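Local coordinates for protein malate dehydrogenase (Entamoeba histolytica, PDB 3I0P) that probably catalyses the reversible oxidation of malate to oxaloacetate, using NAD bound at the subunit interface as cofactor, at residues S238-S242 against G243-G247; S251-V254 against E255-S259; D306-R309 against T310-T314. One frame throughout, in Å; residues are numbered along the deposited sequence.

Interaction 1: residues S238-S242 against G243-G247. With NAD (nicotinamide-adenine-dinucleotide), chain B.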
loop_
_atom_site.group_PDB
_atom_site.type_symbol
_atom_site.label_atom_id
_atom_site.label_comp_id
_atom_site.label_asym_id
_atom_site.label_seq_id
_atom_site.Cartn_x
_atom_site.Cartn_y
_atom_site.Cartn_z
ATOM N N SER A 238 8.070 6.666 14.333
ATOM C CA SER A 238 7.539 7.970 14.737
ATOM C C SER A 238 8.241 9.132 14.057
ATOM O O SER A 238 7.694 10.228 14.010
ATOM C CB SER A 238 7.574 8.138 16.263
ATOM O OG SER A 238 8.746 7.567 16.817
ATOM N N ASP A 239 9.440 8.885 13.535
ATOM C CA ASP A 239 10.198 9.902 12.806
ATOM C C ASP A 239 10.050 9.739 11.296
ATOM O O ASP A 239 10.101 8.617 10.766
ATOM C CB ASP A 239 11.697 9.857 13.161
ATOM C CG ASP A 239 11.961 9.803 14.658
ATOM O OD1 ASP A 239 11.378 10.609 15.426
ATOM O OD2 ASP A 239 12.773 8.950 15.063
ATOM N N GLU A 240 9.892 10.875 10.616
ATOM C CA GLU A 240 9.851 10.935 9.155
ATOM C C GLU A 240 11.110 10.327 8.557
ATOM O O GLU A 240 11.090 9.781 7.444
ATOM C CB GLU A 240 9.743 12.380 8.689
ATOM C CG GLU A 240 8.423 13.029 8.985
ATOM C CD GLU A 240 8.377 14.458 8.506
ATOM O OE1 GLU A 240 9.457 15.071 8.355
ATOM O OE2 GLU A 240 7.263 14.969 8.286
ATOM N N VAL A 241 12.197 10.424 9.321
ATOM C CA VAL A 241 13.497 9.956 8.877
ATOM C C VAL A 241 13.490 8.440 8.604
ATOM O O VAL A 241 14.149 7.970 7.680
ATOM C CB VAL A 241 14.647 10.435 9.842
ATOM C CG1 VAL A 241 14.776 9.559 11.088
ATOM C CG2 VAL A 241 15.960 10.513 9.100
ATOM N N SER A 242 12.716 7.693 9.388
ATOM C CA SER A 242 12.637 6.248 9.217
ATOM C C SER A 242 11.455 5.848 8.325
ATOM O O SER A 242 11.308 4.674 7.987
ATOM C CB SER A 242 12.572 5.544 10.577
ATOM O OG SER A 242 11.553 6.110 11.376
ATOM N N GLY A 243 10.626 6.827 7.954
ATOM C CA GLY A 243 9.509 6.606 7.032
ATOM C C GLY A 243 8.115 6.628 7.641
ATOM O O GLY A 243 7.147 6.205 6.997
ATOM N N SER A 244 8.008 7.132 8.871
ATOM C CA SER A 244 6.743 7.190 9.620
ATOM C C SER A 244 5.554 7.670 8.817
ATOM O O SER A 244 4.485 7.074 8.868
ATOM C CB SER A 244 6.891 8.111 10.831
ATOM O OG SER A 244 5.639 8.314 11.462
ATOM N N HIS A 245 5.751 8.771 8.103
ATOM C CA HIS A 245 4.697 9.418 7.320
ATOM C C HIS A 245 4.069 8.492 6.289
ATOM O O HIS A 245 2.887 8.631 5.953
ATOM C CB HIS A 245 5.226 10.696 6.654
ATOM C CG HIS A 245 6.461 10.496 5.832
ATOM N ND1 HIS A 245 7.670 10.120 6.381
ATOM C CD2 HIS A 245 6.681 10.642 4.505
ATOM C CE1 HIS A 245 8.574 10.019 5.424
ATOM N NE2 HIS A 245 8.002 10.337 4.276
ATOM N N LYS A 246 4.854 7.536 5.804
ATOM C CA LYS A 246 4.367 6.587 4.814
ATOM C C LYS A 246 3.355 5.595 5.413
ATOM O O LYS A 246 2.213 5.534 4.954
ATOM C CB LYS A 246 5.536 5.904 4.084
ATOM C CG LYS A 246 6.408 6.904 3.324
ATOM C CD LYS A 246 7.591 6.264 2.657
ATOM C CE LYS A 246 8.291 7.270 1.753
ATOM N NZ LYS A 246 9.212 6.614 0.786
ATOM N N GLY A 247 3.748 4.849 6.443
ATOM C CA GLY A 247 2.822 3.932 7.113
ATOM C C GLY A 247 1.567 4.664 7.565
ATOM O O GLY A 247 0.444 4.172 7.389
HETATM P PA NAD B . 8.649 11.303 0.870
HETATM O O1A NAD B . 9.080 12.712 0.541
HETATM O O2A NAD B . 9.396 10.559 1.931
HETATM O O5B NAD B . 7.094 11.392 1.268
HETATM C C5B NAD B . 6.171 12.086 0.409
HETATM C C4B NAD B . 4.707 11.777 0.751
HETATM O O4B NAD B . 4.495 11.681 2.165
HETATM C C3B NAD B . 3.763 12.866 0.285
HETATM O O3B NAD B . 2.497 12.265 -0.032
HETATM C C2B NAD B . 3.625 13.766 1.494
HETATM O O2B NAD B . 2.388 14.478 1.483
HETATM C C1B NAD B . 3.661 12.757 2.624
HETATM N N9A NAD B . 4.181 13.283 3.921
HETATM C C8A NAD B . 5.410 13.759 4.169
HETATM N N7A NAD B . 5.479 14.099 5.474
HETATM C C5A NAD B . 4.283 13.823 6.045
HETATM C C6A NAD B . 3.757 13.952 7.335
HETATM N N6A NAD B . 4.499 14.462 8.348
HETATM N N1A NAD B . 2.479 13.575 7.579
HETATM C C2A NAD B . 1.714 13.075 6.600
HETATM N N3A NAD B . 2.195 12.935 5.357
HETATM C C4A NAD B . 3.472 13.304 5.056
HETATM O O3 NAD B . 8.561 10.394 -0.476
HETATM P PN NAD B . 9.773 9.849 -1.417
HETATM O O1N NAD B . 9.779 8.343 -1.306
HETATM O O2N NAD B . 11.033 10.640 -1.168
HETATM O O5D NAD B . 9.287 10.216 -2.899
HETATM C C5D NAD B . 9.450 11.539 -3.422
HETATM C C4D NAD B . 9.056 11.579 -4.897
HETATM O O4D NAD B . 9.925 10.747 -5.670
HETATM C C3D NAD B . 7.644 11.059 -5.131
HETATM O O3D NAD B . 6.912 12.076 -5.831
HETATM C C2D NAD B . 7.811 9.776 -5.946
HETATM O O2D NAD B . 6.802 9.535 -6.943
HETATM C C1D NAD B . 9.144 10.014 -6.620
HETATM N N1N NAD B . 9.779 8.765 -7.035
HETATM C C2N NAD B . 9.721 8.424 -8.341
HETATM C C3N NAD B . 10.315 7.239 -8.785
HETATM C C7N NAD B . 10.259 6.840 -10.234
HETATM O O7N NAD B . 10.797 5.796 -10.580
HETATM N N7N NAD B . 9.630 7.626 -11.104
HETATM C C4N NAD B . 10.969 6.418 -7.862
HETATM C C5N NAD B . 11.006 6.792 -6.515
HETATM C C6N NAD B . 10.398 7.985 -6.125
#
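Ser238 packs its carbonyl carbon against Ser244 across the turn before helix 244-259, which has Gly243 at its N-cap. Ser238 C lies 3.6 Å from Ser244 CB. This helix start forms part of an NAD site shared with the second subunit. The amides of Ser242 and Ser244 reach Asp239 O from opposite faces of its plane, and Ser244 N donates to Asp239 O at 3.2 Å. Gly243 N adds a weak bond to the same oxygen.

Glu240 works through both its backbone and its side chain. Gly243 N bonds to Glu240 O at 3.0 Å, from well above the carbonyl plane. Glu240 O also meets the edge of the His245 ring, 3.2 Å from CE1. The extended side chain then crosses His245 at about a right angle, with carboxylate and ring planes 65° apart. Its OE2 accepts a nearly straight bond from NAD N6A at 2.8 Å. The same oxygen forms a salt bridge with Lys329 of the second subunit, so one carboxylate oxygen holds both the adenine amino group and the other subunit.

Ser242 closes the turn, and Gly243 follows. The helix then presents His245 and Lys246 to the cofactor. Lys246 CG lies over one face of the imidazole, toward its rim, and Lys246 NZ bonds to NAD O1N at 2.8 Å. That ammonium also reaches backbone carbonyls of Ala183, Ser185 and Ile186 of the second subunit. With His245 CG set between the backbone N and the carbonyl carbon (chi1 54°), the ring points at the pyrophosphate, and His245 NE2 donates to NAD O2A at 2.7 Å, nearly straight at 172°.

Interaction 2: residues S251-V254 against E255-S259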
loop_
_atom_site.group_PDB
_atom_site.type_symbol
_atom_site.label_atom_id
_atom_site.label_comp_id
_atom_site.label_asym_id
_atom_site.label_seq_id
_atom_site.Cartn_x
_atom_site.Cartn_y
_atom_site.Cartn_z
ATOM N N SER A 251 -2.107 3.797 6.369
ATOM C CA SER A 251 -3.148 3.618 7.381
ATOM C C SER A 251 -4.394 4.448 7.035
ATOM O O SER A 251 -5.510 3.926 7.018
ATOM C CB SER A 251 -2.596 4.004 8.762
ATOM O OG SER A 251 -3.529 3.780 9.809
ATOM N N GLU A 252 -4.199 5.730 6.730
ATOM C CA GLU A 252 -5.329 6.582 6.358
ATOM C C GLU A 252 -6.016 6.118 5.068
ATOM O O GLU A 252 -7.255 6.118 4.988
ATOM C CB GLU A 252 -4.930 8.055 6.259
ATOM C CG GLU A 252 -6.139 8.936 5.980
ATOM C CD GLU A 252 -5.835 10.409 5.833
ATOM O OE1 GLU A 252 -4.692 10.856 6.084
ATOM O OE2 GLU A 252 -6.775 11.127 5.460
ATOM N N PHE A 253 -5.211 5.729 4.075
ATOM C CA PHE A 253 -5.711 5.130 2.839
ATOM C C PHE A 253 -6.708 4.031 3.172
ATOM O O PHE A 253 -7.857 4.063 2.723
ATOM C CB PHE A 253 -4.547 4.585 1.996
ATOM C CG PHE A 253 -4.964 3.648 0.882
ATOM C CD1 PHE A 253 -5.751 4.095 -0.177
ATOM C CD2 PHE A 253 -4.542 2.316 0.881
ATOM C CE1 PHE A 253 -6.121 3.221 -1.204
ATOM C CE2 PHE A 253 -4.907 1.437 -0.147
ATOM C CZ PHE A 253 -5.692 1.892 -1.186
ATOM N N VAL A 254 -6.277 3.083 3.998
ATOM C CA VAL A 254 -7.137 1.985 4.413
ATOM C C VAL A 254 -8.442 2.500 5.040
ATOM O O VAL A 254 -9.538 2.058 4.669
ATOM C CB VAL A 254 -6.398 1.020 5.358
ATOM C CG1 VAL A 254 -7.384 0.060 6.026
ATOM C CG2 VAL A 254 -5.332 0.261 4.582
ATOM N N GLU A 255 -8.305 3.456 5.955
ATOM C CA GLU A 255 -9.435 4.059 6.645
ATOM C C GLU A 255 -10.469 4.650 5.680
ATOM O O GLU A 255 -11.676 4.391 5.811
ATOM C CB GLU A 255 -8.925 5.148 7.591
ATOM C CG GLU A 255 -9.982 5.737 8.516
ATOM C CD GLU A 255 -10.291 4.835 9.696
ATOM O OE1 GLU A 255 -11.471 4.783 10.095
ATOM O OE2 GLU A 255 -9.360 4.173 10.221
ATOM N N ILE A 256 -9.992 5.450 4.724
ATOM C CA ILE A 256 -10.862 6.116 3.750
ATOM C C ILE A 256 -11.563 5.096 2.866
ATOM O O ILE A 256 -12.770 5.178 2.663
ATOM C CB ILE A 256 -10.082 7.109 2.891
ATOM C CG1 ILE A 256 -9.643 8.296 3.745
ATOM C CG2 ILE A 256 -10.908 7.571 1.698
ATOM C CD1 ILE A 256 -8.606 9.151 3.074
ATOM N N MET A 257 -10.809 4.123 2.365
ATOM C CA MET A 257 -11.371 3.046 1.549
ATOM C C MET A 257 -12.416 2.246 2.322
ATOM O O MET A 257 -13.393 1.774 1.744
ATOM C CB MET A 257 -10.262 2.093 1.059
ATOM C CG MET A 257 -9.204 2.730 0.166
ATOM S SD MET A 257 -9.848 3.134 -1.459
ATOM C CE MET A 257 -9.586 1.593 -2.341
ATOM N N SER A 258 -12.197 2.085 3.627
ATOM C CA SER A 258 -13.079 1.267 4.464
ATOM C C SER A 258 -14.328 2.011 4.900
ATOM O O SER A 258 -15.391 1.405 4.962
ATOM C CB SER A 258 -12.334 0.706 5.678
ATOM O OG SER A 258 -11.222 -0.063 5.244
ATOM N N SER A 259 -14.213 3.321 5.163
ATOM C CA SER A 259 -15.351 4.110 5.685
ATOM C C SER A 259 -16.036 5.101 4.721
ATOM O O SER A 259 -17.256 5.263 4.762
ATOM C CB SER A 259 -14.959 4.831 6.975
ATOM O OG SER A 259 -13.827 5.653 6.777
#
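Phe253 and Met257 meet one helical turn apart on helix 244-259. This is the closely packed side. Met257 CG sits over one face of the phenyl ring, 3.4 Å from Phe253 CE1. The methionine chain is bent at chi2 (-71°) and again at chi3, which keeps its far end beside the ring. Met257 SD is 4.7 Å from the centroid of the Phe253 ring and approaches obliquely, 51° off the normal. Phe285 and Ile287 of strand 282-290 also pack on Met257, while Ile168 of the second subunit packs on Phe253.

The Glu252 and Ile256 side is looser. Here the chains cross obliquely and meet mainly through the methyl end of Ile256. Ile256 CD1 comes within 3.6 Å of Glu252 OE2 and also touches the aliphatic CG. This side is not open to solvent. Ile307 of the second subunit packs on Glu252, and Val304 of that subunit on Ile256.

Two serines return their hydroxyls to the backbone. Ser258 OG donates to Val254 O at 2.8 Å from above the carbonyl plane, and Ser258 N bonds to the same oxygen. Ser259 OG repeats this with Glu255 O at 2.7 Å, where Ser259 N also binds. Each carbonyl thus takes a hydroxyl and an amide from the same serine. The buried carboxylate of Glu255 turns away to Asn164, Asn146 and the amide of Leu267, which tie the helix to neighbouring loops.

The whole is a buried alpha-helix with i to i+4 bonds and a Met-aromatic contact along one face.

Interaction 3: residues D306-R309 against T310-T314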
loop_
_atom_site.group_PDB
_atom_site.type_symbol
_atom_site.label_atom_id
_atom_site.label_comp_id
_atom_site.label_asym_id
_atom_site.label_seq_id
_atom_site.Cartn_x
_atom_site.Cartn_y
_atom_site.Cartn_z
ATOM N N ASP A 306 8.637 -16.115 -11.291
ATOM C CA ASP A 306 9.957 -15.639 -11.682
ATOM C C ASP A 306 10.454 -14.502 -10.785
ATOM O O ASP A 306 11.640 -14.471 -10.430
ATOM C CB ASP A 306 9.968 -15.182 -13.144
ATOM C CG ASP A 306 10.056 -16.335 -14.127
ATOM O OD1 ASP A 306 10.485 -17.441 -13.731
ATOM O OD2 ASP A 306 9.699 -16.121 -15.309
ATOM N N ILE A 307 9.562 -13.571 -10.434
ATOM C CA ILE A 307 9.920 -12.478 -9.519
ATOM C C ILE A 307 10.323 -13.050 -8.153
ATOM O O ILE A 307 11.400 -12.738 -7.642
ATOM C CB ILE A 307 8.797 -11.376 -9.435
ATOM C CG1 ILE A 307 8.868 -10.442 -10.653
ATOM C CG2 ILE A 307 8.886 -10.549 -8.147
ATOM C CD1 ILE A 307 7.534 -9.830 -11.055
ATOM N N ASN A 308 9.473 -13.914 -7.597
ATOM C CA ASN A 308 9.743 -14.599 -6.332
ATOM C C ASN A 308 11.040 -15.399 -6.347
ATOM O O ASN A 308 11.856 -15.302 -5.414
ATOM C CB ASN A 308 8.573 -15.515 -5.957
ATOM C CG ASN A 308 7.359 -14.747 -5.453
ATOM O OD1 ASN A 308 7.468 -13.588 -5.067
ATOM N ND2 ASN A 308 6.204 -15.394 -5.441
ATOM N N ARG A 309 11.238 -16.176 -7.411
ATOM C CA ARG A 309 12.435 -17.005 -7.528
ATOM C C ARG A 309 13.707 -16.174 -7.614
ATOM O O ARG A 309 14.715 -16.519 -6.993
ATOM C CB ARG A 309 12.331 -17.953 -8.704
ATOM C CG ARG A 309 11.365 -19.076 -8.436
ATOM C CD ARG A 309 11.218 -19.974 -9.632
ATOM N NE ARG A 309 9.815 -20.282 -9.845
ATOM C CZ ARG A 309 9.097 -19.805 -10.853
ATOM N NH1 ARG A 309 9.648 -19.010 -11.754
ATOM N NH2 ARG A 309 7.824 -20.134 -10.967
ATOM N N THR A 310 13.642 -15.075 -8.366
ATOM C CA THR A 310 14.753 -14.138 -8.478
ATOM C C THR A 310 15.063 -13.541 -7.121
ATOM O O THR A 310 16.223 -13.481 -6.719
ATOM C CB THR A 310 14.444 -13.018 -9.486
ATOM O OG1 THR A 310 14.173 -13.603 -10.758
ATOM C CG2 THR A 310 15.620 -12.049 -9.621
ATOM N N LEU A 311 14.016 -13.111 -6.426
ATOM C CA LEU A 311 14.160 -12.481 -5.114
ATOM C C LEU A 311 14.869 -13.409 -4.122
ATOM O O LEU A 311 15.853 -13.008 -3.489
ATOM C CB LEU A 311 12.799 -12.019 -4.571
ATOM C CG LEU A 311 12.155 -10.758 -5.180
ATOM C CD1 LEU A 311 10.738 -10.586 -4.647
ATOM C CD2 LEU A 311 12.985 -9.495 -4.925
ATOM N N ARG A 312 14.385 -14.650 -4.026
ATOM C CA ARG A 312 14.956 -15.651 -3.111
ATOM C C ARG A 312 16.391 -16.064 -3.458
ATOM O O ARG A 312 17.149 -16.482 -2.573
ATOM C CB ARG A 312 14.051 -16.882 -3.030
ATOM C CG ARG A 312 12.772 -16.625 -2.269
ATOM C CD ARG A 312 12.005 -17.890 -2.058
ATOM N NE ARG A 312 11.092 -18.167 -3.158
ATOM C CZ ARG A 312 9.775 -18.009 -3.096
ATOM N NH1 ARG A 312 9.025 -18.302 -4.137
ATOM N NH2 ARG A 312 9.200 -17.565 -1.994
ATOM N N ASN A 313 16.758 -15.931 -4.735
ATOM C CA ASN A 313 18.104 -16.245 -5.210
ATOM C C ASN A 313 19.179 -15.178 -5.015
ATOM O O ASN A 313 20.342 -15.439 -5.314
ATOM C CB ASN A 313 18.070 -16.624 -6.686
ATOM C CG ASN A 313 18.133 -18.118 -6.906
ATOM O OD1 ASN A 313 18.949 -18.821 -6.296
ATOM N ND2 ASN A 313 17.282 -18.613 -7.794
ATOM N N THR A 314 18.808 -13.988 -4.540
ATOM C CA THR A 314 19.793 -12.917 -4.327
ATOM C C THR A 314 20.635 -13.185 -3.081
ATOM O O THR A 314 20.252 -13.984 -2.227
ATOM C CB THR A 314 19.151 -11.500 -4.248
ATOM O OG1 THR A 314 18.136 -11.472 -3.236
ATOM C CG2 THR A 314 18.551 -11.100 -5.583
#
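Asp306 O is gripped twice by Thr310. The hydroxyl Thr310 OG1 donates to Asp306 O at 2.7 Å, and Thr310 N bonds to Asp306 O at 2.9 Å. The two donors come from opposite faces of the carbonyl plane. Thr310 OG1 lies beside its own backbone N (chi1 -59°), which turns the hydroxyl back to the preceding turn.

The Asp306 carboxylate has other partners. Its OD1 forms a salt bridge with Arg309 NH1 at 2.7 Å, in plane at the guanidinium edge. Lys302 takes OD2, and Asp173 forms a salt bridge with Arg309 NH2.

Ile307 and Leu311 lie side by side and point the same way, with Ile307 CG2 4.0 Å from Leu311 CD1.

Arg312 bends at chi3 (-89°) and folds back over Asn308. Its NH1 lies 3.4 Å from Asn308 CB, and Asn308 O faces one side of the guanidinium. The amide and guanidinium planes are 54° apart. Glu174 links the two, taking Asn308 ND2 on one oxygen and Arg312 NH1 on the other.

These are the late turns of helix 297-312. Arg312 ties them to Glu328 at the start of helix 328-340, and Glu174 and Asp173 join them to the loop between strands 166-170 and 178-182.

How the interactions relate
Interactions 1 and 2 follow each other on helix 244-259, with centres about 18 Å apart. Interaction 1 is the turn and helix start at the cofactor; interaction 2 is the later, buried part beside strand 282-290 of the mixed sheet. Interaction 3 comes last along the chain, on helix 297-312. Its centre lies about 28 Å from that of interaction 1 and 32 Å from that of interaction 2, without touch within the chain. All three reach the second subunit. There, interaction 2 of one copy meets interaction 3 of the other across the dimer interface. Cofactor binding and dimer contact therefore share one helix.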